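Local coordinates for protein particle-associated lyase (Acinetobacter bacteriophage AP22, PDB 4Y9V) that probably degrades the capsular polysaccharide of Acinetobacter baumannii as a phage tailspike lyase, and binds a capsular saccharide, at residues A[437-442]-A[472-477]; A[367-372]-A[397-402]; A[464-469]-A[496-501]. All coordinates share one frame; numbering follows the deposited sequence.

Contact 1: residues A[437-442]-A[472-477]; sequences VTIRQS and AWVEDG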
ATOM      1  N   VAL A 437       1.384  18.802  14.131  1.00  4.47           N
ATOM      2  CA  VAL A 437       2.588  18.127  14.628  1.00  4.51           C
ATOM      3  C   VAL A 437       3.270  19.035  15.628  1.00  4.61           C
ATOM      4  O   VAL A 437       3.626  20.166  15.310  1.00  5.47           O
ATOM      5  CB  VAL A 437       3.584  17.781  13.494  1.00  5.10           C
ATOM      6  CG1 VAL A 437       4.836  17.129  14.063  1.00  6.22           C
ATOM      7  CG2 VAL A 437       2.949  16.876  12.448  1.00  5.61           C
ATOM      8  N   THR A 438       3.457  18.509  16.844  1.00  4.69           N
ATOM      9  CA  THR A 438       4.240  19.190  17.874  1.00  4.77           C
ATOM     10  C   THR A 438       5.258  18.198  18.457  1.00  4.88           C
ATOM     11  O   THR A 438       4.876  17.101  18.854  1.00  5.54           O
ATOM     12  CB  THR A 438       3.360  19.727  19.002  1.00  5.42           C
ATOM     13  OG1 THR A 438       2.452  20.674  18.440  1.00  5.77           O
ATOM     14  CG2 THR A 438       4.179  20.375  20.112  1.00  6.73           C
ATOM     15  N   ILE A 439       6.515  18.609  18.513  0.80  4.72           N
ATOM     16  CA  ILE A 439       7.570  17.878  19.221  0.80  4.94           C
ATOM     17  C   ILE A 439       8.080  18.835  20.322  0.80  4.73           C
ATOM     18  O   ILE A 439       8.467  19.964  20.003  0.80  5.36           O
ATOM     19  CB  ILE A 439       8.714  17.471  18.303  0.80  5.36           C
ATOM     20  CG1 ILE A 439       8.237  16.648  17.075  0.80  6.95           C
ATOM     21  CG2 ILE A 439       9.815  16.768  19.122  0.80  7.64           C
ATOM     22  CD1 ILE A 439       7.701  15.267  17.450  0.80  8.74           C
ATOM     23  N   ARG A 440       8.107  18.362  21.571  1.00  4.73           N
ATOM     24  CA  ARG A 440       8.684  19.102  22.664  1.00  5.04           C
ATOM     25  C   ARG A 440       9.792  18.301  23.328  1.00  5.15           C
ATOM     26  O   ARG A 440       9.683  17.087  23.473  1.00  6.48           O
ATOM     27  CB  ARG A 440       7.668  19.461  23.747  1.00  5.56           C
ATOM     28  CG  ARG A 440       6.455  20.264  23.269  1.00  6.02           C
ATOM     29  CD  ARG A 440       6.769  21.640  22.767  1.00  5.79           C
ATOM     30  NE  ARG A 440       7.309  22.580  23.764  1.00  5.63           N
ATOM     31  CZ  ARG A 440       6.549  23.341  24.539  1.00  5.71           C
ATOM     32  NH1 ARG A 440       5.245  23.227  24.586  1.00  5.91           N
ATOM     33  NH2 ARG A 440       7.155  24.276  25.304  1.00  6.16           N
ATOM     34  N   GLN A 441      10.833  18.991  23.757  1.00  5.19           N
ATOM     35  CA  GLN A 441      11.794  18.431  24.711  1.00  5.54           C
ATOM     36  C   GLN A 441      11.209  18.525  26.100  1.00  5.78           C
ATOM     37  O   GLN A 441      10.711  19.576  26.510  1.00  6.87           O
ATOM     38  CB  GLN A 441      13.142  19.134  24.591  1.00  5.98           C
ATOM     39  CG  GLN A 441      14.172  18.627  25.585  1.00  6.23           C
ATOM     40  CD  GLN A 441      15.555  19.214  25.333  1.00  6.48           C
ATOM     41  OE1 GLN A 441      15.864  19.630  24.213  1.00  7.67           O
ATOM     42  NE2 GLN A 441      16.378  19.210  26.367  1.00  6.87           N
ATOM     43  N   SER A 442      11.271  17.443  26.868  1.00  5.85           N
ATOM     44  CA  SER A 442      10.810  17.465  28.244  1.00  6.59           C
ATOM     45  C   SER A 442      11.688  18.385  29.099  1.00  6.00           C
ATOM     46  O   SER A 442      12.896  18.391  28.978  1.00  6.72           O
ATOM     47  CB  SER A 442      10.934  16.049  28.815  1.00  8.05           C
ATOM     48  OG  SER A 442      10.513  16.051  30.154  1.00  9.02           O
ATOM     49  N   ALA A 472       3.153  22.803  12.134  1.00  4.53           N
ATOM     50  CA  ALA A 472       4.355  22.232  12.727  1.00  4.44           C
ATOM     51  C   ALA A 472       4.940  23.155  13.796  1.00  4.49           C
ATOM     52  O   ALA A 472       5.050  24.361  13.581  1.00  5.06           O
ATOM     53  CB  ALA A 472       5.428  21.996  11.658  1.00  5.10           C
ATOM     54  N   TRP A 473       5.381  22.542  14.900  1.00  4.47           N
ATOM     55  CA  TRP A 473       6.109  23.274  15.944  1.00  4.66           C
ATOM     56  C   TRP A 473       7.047  22.298  16.644  1.00  4.59           C
ATOM     57  O   TRP A 473       6.660  21.161  16.917  1.00  5.07           O
ATOM     58  CB  TRP A 473       5.157  23.888  16.951  1.00  4.98           C
ATOM     59  CG  TRP A 473       5.815  24.807  17.936  1.00  5.02           C
ATOM     60  CD1 TRP A 473       6.795  25.733  17.708  1.00  5.62           C
ATOM     61  CD2 TRP A 473       5.487  24.917  19.333  1.00  5.51           C
ATOM     62  NE1 TRP A 473       7.104  26.404  18.861  1.00  5.70           N
ATOM     63  CE2 TRP A 473       6.324  25.932  19.879  1.00  5.71           C
ATOM     64  CE3 TRP A 473       4.585  24.261  20.182  1.00  6.10           C
ATOM     65  CZ2 TRP A 473       6.252  26.297  21.226  1.00  6.72           C
ATOM     66  CZ3 TRP A 473       4.517  24.618  21.507  1.00  7.70           C
ATOM     67  CH2 TRP A 473       5.366  25.622  22.024  1.00  7.72           C
ATOM     68  N   VAL A 474       8.270  22.749  16.927  1.00  4.71           N
ATOM     69  CA  VAL A 474       9.287  21.997  17.668  1.00  4.73           C
ATOM     70  C   VAL A 474       9.902  22.978  18.660  1.00  5.01           C
ATOM     71  O   VAL A 474      10.359  24.034  18.244  1.00  5.68           O
ATOM     72  CB  VAL A 474      10.361  21.436  16.721  1.00  5.22           C
ATOM     73  CG1 VAL A 474      11.440  20.713  17.523  1.00  5.98           C
ATOM     74  CG2 VAL A 474       9.762  20.531  15.661  1.00  5.91           C
ATOM     75  N   GLU A 475       9.950  22.632  19.963  1.00  4.79           N
ATOM     76  CA  GLU A 475      10.478  23.578  20.929  1.00  5.13           C
ATOM     77  C   GLU A 475      10.825  22.864  22.247  1.00  5.05           C
ATOM     78  O   GLU A 475      10.227  21.841  22.607  1.00  5.65           O
ATOM     79  CB  GLU A 475       9.470  24.714  21.162  1.00  5.44           C
ATOM     80  CG  GLU A 475      10.025  25.920  21.969  1.00  5.75           C
ATOM     81  CD  GLU A 475      11.316  26.419  21.408  1.00  5.79           C
ATOM     82  OE1 GLU A 475      11.284  27.248  20.467  1.00  6.73           O
ATOM     83  OE2 GLU A 475      12.392  25.953  21.862  1.00  5.94           O
ATOM     84  N   ASP A 476      11.746  23.479  22.979  1.00  5.07           N
ATOM     85  CA  ASP A 476      12.073  23.015  24.326  1.00  5.19           C
ATOM     86  C   ASP A 476      10.851  23.170  25.245  1.00  5.33           C
ATOM     87  O   ASP A 476       9.937  23.941  24.968  1.00  6.13           O
ATOM     88  CB  ASP A 476      13.282  23.781  24.862  1.00  5.43           C
ATOM     89  CG  ASP A 476      13.958  23.130  26.063  1.00  5.68           C
ATOM     90  OD1 ASP A 476      13.669  21.932  26.367  1.00  6.68           O
ATOM     91  OD2 ASP A 476      14.779  23.832  26.722  1.00  6.71           O
ATOM     92  N   GLY A 477      10.892  22.465  26.364  1.00  6.02           N
ATOM     93  CA  GLY A 477       9.829  22.506  27.325  1.00  6.26           C
ATOM     94  C   GLY A 477       9.778  23.813  28.137  1.00  5.86           C
ATOM     95  O   GLY A 477       8.722  24.121  28.717  1.00  6.88           O
TER

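Contact 2: residues A[367-372]-A[397-402]; sequences IYEREG and TPLNSW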
ATOM      1  N   ILE A 367      -7.628   6.508  12.215  1.00  4.66           N
ATOM      2  CA  ILE A 367      -7.090   6.701  13.556  1.00  4.74           C
ATOM      3  C   ILE A 367      -8.004   7.661  14.309  1.00  4.75           C
ATOM      4  O   ILE A 367      -8.131   8.830  13.960  1.00  5.59           O
ATOM      5  CB  ILE A 367      -5.645   7.232  13.549  1.00  5.20           C
ATOM      6  CG1 ILE A 367      -4.730   6.353  12.672  1.00  5.71           C
ATOM      7  CG2 ILE A 367      -5.136   7.323  14.986  1.00  6.27           C
ATOM      8  CD1 ILE A 367      -3.341   6.870  12.510  1.00  7.36           C
ATOM      9  N   TYR A 368      -8.641   7.124  15.364  0.51  4.94           N
ATOM     10  CA  TYR A 368      -9.524   7.904  16.208  0.51  4.56           C
ATOM     11  C   TYR A 368      -8.748   8.583  17.342  0.51  4.44           C
ATOM     12  O   TYR A 368      -7.891   7.987  17.988  0.51  5.43           O
ATOM     13  CB  TYR A 368     -10.639   7.057  16.831  0.51  5.68           C
ATOM     14  CG  TYR A 368     -11.576   6.474  15.809  0.51  5.45           C
ATOM     15  CD1 TYR A 368     -12.634   7.154  15.255  0.51  5.86           C
ATOM     16  CD2 TYR A 368     -11.359   5.177  15.420  0.51  8.49           C
ATOM     17  CE1 TYR A 368     -13.489   6.579  14.288  0.51  6.85           C
ATOM     18  CE2 TYR A 368     -12.163   4.574  14.487  0.51 10.09           C
ATOM     19  CZ  TYR A 368     -13.208   5.282  13.929  0.51  8.98           C
ATOM     20  OH  TYR A 368     -14.028   4.658  13.012  0.51 13.00           O
ATOM     21  N   GLU A 369      -9.109   9.822  17.616  1.00  4.81           N
ATOM     22  CA  GLU A 369      -8.501  10.562  18.699  1.00  4.82           C
ATOM     23  C   GLU A 369      -8.838   9.913  20.031  1.00  4.95           C
ATOM     24  O   GLU A 369      -9.987   9.499  20.256  1.00  5.74           O
ATOM     25  CB  GLU A 369      -9.044  11.999  18.676  1.00  5.39           C
ATOM     26  CG  GLU A 369      -8.234  12.937  19.554  1.00  5.47           C
ATOM     27  CD  GLU A 369      -8.784  14.338  19.715  1.00  5.46           C
ATOM     28  OE1 GLU A 369      -9.959  14.582  19.402  1.00  7.90           O
ATOM     29  OE2 GLU A 369      -8.002  15.155  20.235  1.00  6.06           O
ATOM     30  N   ARG A 370      -7.882   9.865  20.956  1.00  4.59           N
ATOM     31  CA  ARG A 370      -8.193   9.446  22.323  1.00  4.68           C
ATOM     32  C   ARG A 370      -9.000  10.535  23.038  1.00  4.72           C
ATOM     33  O   ARG A 370      -8.972  11.730  22.675  1.00  5.23           O
ATOM     34  CB  ARG A 370      -6.933   9.099  23.117  1.00  4.72           C
ATOM     35  CG  ARG A 370      -6.015  10.292  23.440  1.00  4.78           C
ATOM     36  CD  ARG A 370      -5.056   9.975  24.551  1.00  5.25           C
ATOM     37  NE  ARG A 370      -4.264  11.172  24.836  1.00  5.61           N
ATOM     38  CZ  ARG A 370      -3.343  11.271  25.785  1.00  7.32           C
ATOM     39  NH1 ARG A 370      -3.098  10.240  26.587  1.00  9.40           N
ATOM     40  NH2 ARG A 370      -2.661  12.381  25.928  1.00  8.49           N
ATOM     41  N   GLU A 371      -9.697  10.150  24.098  1.00  5.02           N
ATOM     42  CA  GLU A 371     -10.435  11.107  24.913  1.00  5.49           C
ATOM     43  C   GLU A 371      -9.531  12.177  25.486  1.00  5.38           C
ATOM     44  O   GLU A 371      -9.929  13.345  25.626  1.00  6.66           O
ATOM     45  CB  GLU A 371     -11.218  10.412  26.022  1.00  6.13           C
ATOM     46  CG  GLU A 371     -12.280   9.430  25.501  1.00  7.17           C
ATOM     47  CD  GLU A 371     -13.284  10.094  24.593  1.00  8.89           C
ATOM     48  OE1 GLU A 371     -13.980  11.048  25.034  1.00 13.65           O
ATOM     49  OE2 GLU A 371     -13.369   9.787  23.404  1.00 10.49           O
ATOM     50  N   GLY A 372      -8.296  11.784  25.827  1.00  5.27           N
ATOM     51  CA  GLY A 372      -7.317  12.673  26.425  1.00  5.63           C
ATOM     52  C   GLY A 372      -6.574  13.601  25.455  1.00  5.25           C
ATOM     53  O   GLY A 372      -5.625  14.257  25.897  1.00  6.23           O
ATOM     54  N   THR A 397     -11.588  16.948  20.051  1.00  6.36           N
ATOM     55  CA  THR A 397     -11.151  17.859  21.101  1.00  6.48           C
ATOM     56  C   THR A 397     -10.520  19.118  20.481  1.00  6.47           C
ATOM     57  O   THR A 397     -10.244  19.175  19.284  1.00  6.88           O
ATOM     58  CB  THR A 397     -10.145  17.243  22.081  1.00  6.41           C
ATOM     59  OG1 THR A 397      -8.827  17.309  21.536  1.00  6.04           O
ATOM     60  CG2 THR A 397     -10.554  15.863  22.525  1.00  7.45           C
ATOM     61  N   PRO A 398     -10.212  20.124  21.297  1.00  6.84           N
ATOM     62  CA  PRO A 398      -9.529  21.305  20.787  1.00  7.26           C
ATOM     63  C   PRO A 398      -8.062  21.093  20.461  1.00  6.21           C
ATOM     64  O   PRO A 398      -7.440  22.008  19.896  1.00  6.43           O
ATOM     65  CB  PRO A 398      -9.691  22.373  21.909  1.00  8.48           C
ATOM     66  CG  PRO A 398     -10.862  21.854  22.723  1.00 10.10           C
ATOM     67  CD  PRO A 398     -10.671  20.350  22.676  1.00  7.98           C
ATOM     68  N   LEU A 399      -7.469  19.945  20.812  1.00  5.87           N
ATOM     69  CA  LEU A 399      -6.084  19.642  20.459  1.00  5.51           C
ATOM     70  C   LEU A 399      -5.110  20.701  20.978  1.00  5.89           C
ATOM     71  O   LEU A 399      -4.043  20.935  20.407  1.00  6.31           O
ATOM     72  CB  LEU A 399      -5.904  19.393  18.959  1.00  5.48           C
ATOM     73  CG  LEU A 399      -6.627  18.119  18.454  1.00  5.43           C
ATOM     74  CD1 LEU A 399      -6.973  18.265  16.980  1.00  8.27           C
ATOM     75  CD2 LEU A 399      -5.775  16.900  18.691  1.00  6.28           C
ATOM     76  N   ASN A 400      -5.459  21.293  22.112  1.00  6.86           N
ATOM     77  CA  ASN A 400      -4.643  22.342  22.728  1.00  7.05           C
ATOM     78  C   ASN A 400      -3.581  21.801  23.662  1.00  7.29           C
ATOM     79  O   ASN A 400      -2.524  22.415  23.800  1.00  9.59           O
ATOM     80  CB  ASN A 400      -5.539  23.331  23.493  1.00  7.71           C
ATOM     81  CG  ASN A 400      -6.281  22.691  24.638  1.00  9.75           C
ATOM     82  OD1 ASN A 400      -7.103  21.819  24.390  1.00 10.55           O
ATOM     83  ND2 ASN A 400      -5.998  23.105  25.846  1.00 12.82           N
ATOM     84  N   SER A 401      -3.853  20.654  24.292  0.52  7.32           N
ATOM     85  CA  SER A 401      -2.893  20.071  25.232  0.52  8.15           C
ATOM     86  C   SER A 401      -2.052  19.002  24.553  0.52  7.38           C
ATOM     87  O   SER A 401      -0.856  18.874  24.864  0.52  9.28           O
ATOM     88  CB  SER A 401      -3.643  19.546  26.452  0.52  8.89           C
ATOM     89  OG  SER A 401      -2.699  19.027  27.350  0.52 11.00           O
ATOM     90  N   TRP A 402      -2.613  18.225  23.630  1.00  5.90           N
ATOM     91  CA  TRP A 402      -1.869  17.312  22.820  1.00  5.75           C
ATOM     92  C   TRP A 402      -2.292  17.560  21.373  1.00  5.42           C
ATOM     93  O   TRP A 402      -3.477  17.643  21.065  1.00  6.63           O
ATOM     94  CB  TRP A 402      -2.150  15.820  23.196  1.00  5.80           C
ATOM     95  CG  TRP A 402      -1.750  15.541  24.604  1.00  5.97           C
ATOM     96  CD1 TRP A 402      -2.504  15.701  25.739  1.00  6.65           C
ATOM     97  CD2 TRP A 402      -0.455  15.102  25.051  1.00  6.60           C
ATOM     98  NE1 TRP A 402      -1.769  15.405  26.852  1.00  7.55           N
ATOM     99  CE2 TRP A 402      -0.507  15.024  26.463  1.00  7.62           C
ATOM    100  CE3 TRP A 402       0.721  14.774  24.382  1.00  7.98           C
ATOM    101  CZ2 TRP A 402       0.592  14.636  27.208  1.00  9.69           C
ATOM    102  CZ3 TRP A 402       1.824  14.379  25.135  1.00 10.26           C
ATOM    103  CH2 TRP A 402       1.737  14.317  26.528  1.00 11.24           C
TER

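Contact 3: residues A[464-469]-A[496-501]; sequences DFDALR and NTKDTA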
ATOM      1  N   ASP A 464     -10.176  19.916   7.993  1.00  5.66           N
ATOM      2  CA  ASP A 464     -11.458  20.646   7.996  1.00  6.16           C
ATOM      3  C   ASP A 464     -11.732  21.368   9.313  1.00  5.89           C
ATOM      4  O   ASP A 464     -12.857  21.759   9.580  1.00  6.64           O
ATOM      5  CB  ASP A 464     -12.644  19.829   7.569  1.00  7.83           C
ATOM      6  CG  ASP A 464     -13.100  18.842   8.602  1.00  8.67           C
ATOM      7  OD1 ASP A 464     -12.312  18.560   9.508  1.00  8.26           O
ATOM      8  OD2 ASP A 464     -14.276  18.433   8.512  1.00 14.53           O
ATOM      9  N   PHE A 465     -10.688  21.608  10.105  1.00  5.66           N
ATOM     10  CA  PHE A 465     -10.877  22.335  11.367  1.00  5.87           C
ATOM     11  C   PHE A 465     -11.398  23.731  11.113  1.00  6.05           C
ATOM     12  O   PHE A 465     -10.967  24.434  10.190  1.00  6.22           O
ATOM     13  CB  PHE A 465      -9.565  22.446  12.110  1.00  6.13           C
ATOM     14  CG  PHE A 465      -8.949  21.150  12.656  1.00  5.54           C
ATOM     15  CD1 PHE A 465      -9.558  19.915  12.501  1.00  5.92           C
ATOM     16  CD2 PHE A 465      -7.772  21.240  13.334  1.00  5.80           C
ATOM     17  CE1 PHE A 465      -8.947  18.784  13.042  1.00  5.79           C
ATOM     18  CE2 PHE A 465      -7.158  20.112  13.882  1.00  5.91           C
ATOM     19  CZ  PHE A 465      -7.764  18.885  13.729  1.00  5.99           C
ATOM     20  N   ASP A 466     -12.255  24.193  12.014  1.00  6.17           N
ATOM     21  CA  ASP A 466     -12.679  25.610  11.969  1.00  6.78           C
ATOM     22  C   ASP A 466     -11.577  26.552  12.416  1.00  6.50           C
ATOM     23  O   ASP A 466     -11.564  27.730  12.018  1.00  7.79           O
ATOM     24  CB  ASP A 466     -13.962  25.757  12.787  1.00  8.20           C
ATOM     25  CG  ASP A 466     -15.021  24.855  12.240  1.00  9.61           C
ATOM     26  OD1 ASP A 466     -15.374  24.994  11.044  1.00 10.67           O
ATOM     27  OD2 ASP A 466     -15.464  23.911  12.954  1.00 13.18           O
ATOM     28  N   ALA A 467     -10.676  26.080  13.269  1.00  6.59           N
ATOM     29  CA  ALA A 467      -9.542  26.863  13.748  1.00  6.46           C
ATOM     30  C   ALA A 467      -8.355  25.929  13.917  1.00  5.69           C
ATOM     31  O   ALA A 467      -8.532  24.753  14.271  1.00  5.92           O
ATOM     32  CB  ALA A 467      -9.874  27.558  15.059  1.00  8.75           C
ATOM     33  N   LEU A 468      -7.172  26.440  13.658  1.00  5.61           N
ATOM     34  CA  LEU A 468      -5.917  25.699  13.809  1.00  5.49           C
ATOM     35  C   LEU A 468      -4.839  26.694  14.115  1.00  5.33           C
ATOM     36  O   LEU A 468      -4.679  27.674  13.389  1.00  6.16           O
ATOM     37  CB  LEU A 468      -5.619  24.935  12.498  1.00  5.20           C
ATOM     38  CG  LEU A 468      -4.297  24.145  12.507  1.00  5.06           C
ATOM     39  CD1 LEU A 468      -4.303  23.016  13.506  1.00  5.42           C
ATOM     40  CD2 LEU A 468      -4.001  23.607  11.095  1.00  5.62           C
ATOM     41  N   ARG A 469      -4.041  26.447  15.171  0.72  5.20           N
ATOM     42  CA  ARG A 469      -2.943  27.341  15.475  0.72  5.45           C
ATOM     43  C   ARG A 469      -1.723  27.073  14.603  0.72  5.12           C
ATOM     44  O   ARG A 469      -1.113  28.032  14.108  0.72  5.67           O
ATOM     45  CB  ARG A 469      -2.548  27.274  16.960  0.72  6.85           C
ATOM     46  CG  ARG A 469      -1.544  28.302  17.363  0.72  8.08           C
ATOM     47  CD  ARG A 469      -0.980  28.129  18.813  0.72 12.70           C
ATOM     48  NE  ARG A 469       0.214  27.157  18.831  0.72 12.85           N
ATOM     49  CZ  ARG A 469       1.048  27.252  19.838  0.72 16.55           C
ATOM     50  NH1 ARG A 469       1.220  27.952  21.030  0.72 22.42           N
ATOM     51  NH2 ARG A 469       2.062  26.351  19.674  0.72 17.02           N
ATOM     52  N   ASN A 496      -6.228  23.726   4.341  1.00  5.40           N
ATOM     53  CA  ASN A 496      -7.267  23.993   5.341  1.00  5.23           C
ATOM     54  C   ASN A 496      -8.546  24.314   4.557  1.00  5.19           C
ATOM     55  O   ASN A 496      -8.614  25.314   3.845  1.00  6.07           O
ATOM     56  CB  ASN A 496      -6.908  25.149   6.258  1.00  5.40           C
ATOM     57  CG  ASN A 496      -5.982  24.690   7.359  1.00  5.49           C
ATOM     58  OD1 ASN A 496      -6.575  24.153   8.411  1.00  7.67           O
ATOM     59  ND2 ASN A 496      -4.748  24.773   7.253  1.00  5.04           N
ATOM     60  N   THR A 497      -9.552  23.451   4.683  1.00  5.64           N
ATOM     61  CA  THR A 497     -10.754  23.598   3.886  1.00  6.07           C
ATOM     62  C   THR A 497     -11.681  24.711   4.373  1.00  6.64           C
ATOM     63  O   THR A 497     -12.551  25.129   3.596  1.00  8.43           O
ATOM     64  CB  THR A 497     -11.491  22.266   3.755  1.00  7.74           C
ATOM     65  OG1 THR A 497     -12.010  21.958   5.054  1.00 10.14           O
ATOM     66  CG2 THR A 497     -10.597  21.179   3.205  1.00 11.62           C
ATOM     67  N   LYS A 498     -11.531  25.179   5.589  1.00  6.46           N
ATOM     68  CA  LYS A 498     -12.427  26.181   6.159  1.00  6.81           C
ATOM     69  C   LYS A 498     -11.843  27.570   6.029  1.00  7.30           C
ATOM     70  O   LYS A 498     -10.664  27.801   6.309  1.00  8.03           O
ATOM     71  CB  LYS A 498     -12.698  25.889   7.628  1.00  7.35           C
ATOM     72  CG  LYS A 498     -13.383  24.570   7.918  1.00  7.69           C
ATOM     73  CD  LYS A 498     -14.838  24.536   7.447  1.00 10.77           C
ATOM     74  CE  LYS A 498     -15.515  23.216   7.722  1.00 12.29           C
ATOM     75  NZ  LYS A 498     -15.467  22.719   9.096  1.00 13.27           N
ATOM     76  N   ASP A 499     -12.706  28.529   5.676  0.74  8.16           N
ATOM     77  CA  ASP A 499     -12.243  29.889   5.482  0.74  9.39           C
ATOM     78  C   ASP A 499     -11.950  30.622   6.779  0.74  8.97           C
ATOM     79  O   ASP A 499     -11.374  31.692   6.745  0.74 13.72           O
ATOM     80  CB  ASP A 499     -13.177  30.664   4.570  0.74 11.88           C
ATOM     81  CG  ASP A 499     -14.561  30.998   5.111  0.74 15.08           C
ATOM     82  OD1 ASP A 499     -14.744  30.901   6.330  0.74 17.79           O
ATOM     83  OD2 ASP A 499     -15.407  31.344   4.249  0.74 18.41           O
ATOM     84  N   THR A 500     -12.331  30.063   7.930  1.00  7.89           N
ATOM     85  CA  THR A 500     -12.005  30.626   9.216  1.00  8.12           C
ATOM     86  C   THR A 500     -10.637  30.203   9.727  1.00  7.84           C
ATOM     87  O   THR A 500     -10.131  30.775  10.697  1.00 10.33           O
ATOM     88  CB  THR A 500     -13.067  30.204  10.223  1.00  8.78           C
ATOM     89  OG1 THR A 500     -13.244  28.779  10.178  1.00  8.37           O
ATOM     90  CG2 THR A 500     -14.430  30.838   9.934  1.00 10.66           C
ATOM     91  N   ALA A 501     -10.059  29.123   9.147  1.00  7.23           N
ATOM     92  CA  ALA A 501      -8.774  28.645   9.654  1.00  6.97           C
ATOM     93  C   ALA A 501      -7.659  29.579   9.212  1.00  7.03           C
ATOM     94  O   ALA A 501      -7.603  29.968   8.043  1.00  8.71           O
ATOM     95  CB  ALA A 501      -8.559  27.220   9.148  1.00  8.17           C
TER
HETATM   96  O   HOH W   1     -15.333  20.004  10.896  0.49 16.94           O
HETATM   97  O   HOH W   2     -16.386  20.009   8.512  1.00 31.05           O
HETATM   98  O   HOH W   3      -9.543  24.055   7.886  1.00  6.23           O
HETATM   99  O   HOH W   4     -15.686  27.566  10.296  0.51  9.23           O
HETATM  100  O   HOH W   5     -16.921  21.956  11.937  0.55 20.47           O

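Contact 1: residues A[437-442]-A[472-477]
Val437 O accepts a hydrogen bond from Trp473 N, one of the backbone bonds that pair two neighbouring parallel strands of a beta-helix, the pectin lyase-like fold; the strand axes run 9° apart, as expected for equivalent strands of successive coils. Thr438 comes next, its CG2 lying beside Trp473 CE3 at 3.9 Å, while its hydroxyl bonds to Ser403 and His470. Ile439 is held through both backbone groups: its N donates to Trp473 O at 3.0 Å, and its O accepts from Glu475 N at 3.1 Å. Its side chain and that of Val474 turn to the same side, where Val474 meets Val453 and Val455 of strand 453-458 in the interior of the coil. Arg440 projects from the other face, with Thr438 and Trp473. Its chain bends at both chi2 and chi3 (each -65°), which folds the guanidinium back over the partner strand. Trp473 CH2 sits 3.5 Å over the centre of one guanidinium face. NE splits its N-H between Glu475 O and Asp476 O, both in the guanidinium plane, while NE itself stands above each carbonyl plane. Arg440 NH2 adds a bond of 2.8 Å to Asp476 O. Gln441 N reaches Glu475 O from the opposite face of that carbonyl. Asp476 binds Arg481 through OD1 and Tyr482 N through OD2, and Gln441 CB and CG each pack 3.4 Å from Asp476 OD1.

Contact 2: residues A[367-372]-A[397-402]
Glu369 grips Thr397 with both carboxylate oxygens. With CG anti to the backbone N (chi1 -166°) and the chain extended beyond it, the carboxylate is carried straight out to the second loop. There OE1 accepts from Thr397 N at 2.9 Å on its syn lone pair, and OE2 accepts from Thr397 OG1 at 2.6 Å, also on the syn side. The same hydroxyl oxygen accepts a hydrogen bond from Leu399 N, closing an ST turn; OG1 sits between the backbone N and the carbonyl carbon, which places it within reach of that N-H. Further bonds from Lys396 N to OE1 and Gly374 N to OE2 give each buried oxygen two donors. Leu399 CD2 closes over OE2 at 3.2 Å. Arg370 has CG between its backbone N and carbonyl carbon (chi1 68°), and the straight chain from there carries the guanidinium to Trp402, with NE tied to Gln373 O. Arg370 NH2 points onto one face of the indole, and CZ lies 4.5 Å from the centroid of the Trp402 five-membered ring, 9° off the normal: a cation-pi contact. A carboxylate bound to an ST turn, together with this cation-pi pair, joins loops on successive coils of the pectin lyase-like beta-helix.

Contact 3: residues A[464-469]-A[496-501]
The flat carboxylate of Asp466 is approached by Lys498 NZ from above its plane, 37° out of it, and this contact forms a salt bridge of 3.0 Å between Asp466 OD1 and Lys498 NZ. Separate waters donate to Asp466 OD1 and OD2, and the one on OD1 also donates to Thr500 OG1. The carboxylate of Asp464 has OD1 bonded to Gly428 N, while OD2 receives a water that in turn accepts from Lys498 NZ, bridging Asp464 OD2 and Lys498 NZ, 4.5 Å apart. Phe465 starts away from 496-501, and its side chain packs on Thr395, Leu399 and Ile436, whereas its carbonyl faces the contact. Lys498 brings these groups together: bends at chi2 (-69°) and chi4 (53°) wrap its chain over the 464-466 backbone, with CG 3.3 Å from Phe465 O. Its ammonium then donates to Asp464 O at 2.8 Å, in the carbonyl plane. The positive charge would thus be offset by two nearby carboxylates, with one water bound firmly and two more weakly. A further water lies on the backbone side, donating to Phe465 O and accepting from Lys498 N. Thr500 OG1 completes the join by donating to Asp466 O at 2.7 Å, on a carbonyl lone pair; Thr500 belongs to the type I turn Lys498-Ala501. Deeper in, Leu468 CD2 packs against the Asn496 side chain, and Leu468 also touches Pro503. Both loops adjoin beta-helix strands: residues 464-469 link strand 461-463 to strand 470-476, and the other loop follows strand 486-496, with Thr497 packing on Tyr488 of a second subunit.

Overall arrangement
From the N terminus, contact 2 comes first: 397-402 returns to 367-372 after an excursion of 24 residues, and it closes before either of the others opens. Contact 1 then opens at 437-442, but 464-469 of contact 3 begins before 472-477 completes it, and 496-501 closes contact 3 last; these two therefore cross. Contact 1 pairs strands 435-441 and 470-476 in one parallel sheet of the beta-helix, whereas contact 2 ties the end of strand 366-368 and the turn after it to the loop before strand 405-409, and contact 3 joins two loops. Leu399 CD1 and Phe465 CZ, 3.4 Å apart, bring contacts 2 and 3 into touch. Contacts 1 and 2 stay separate, with centres about 17 Å apart.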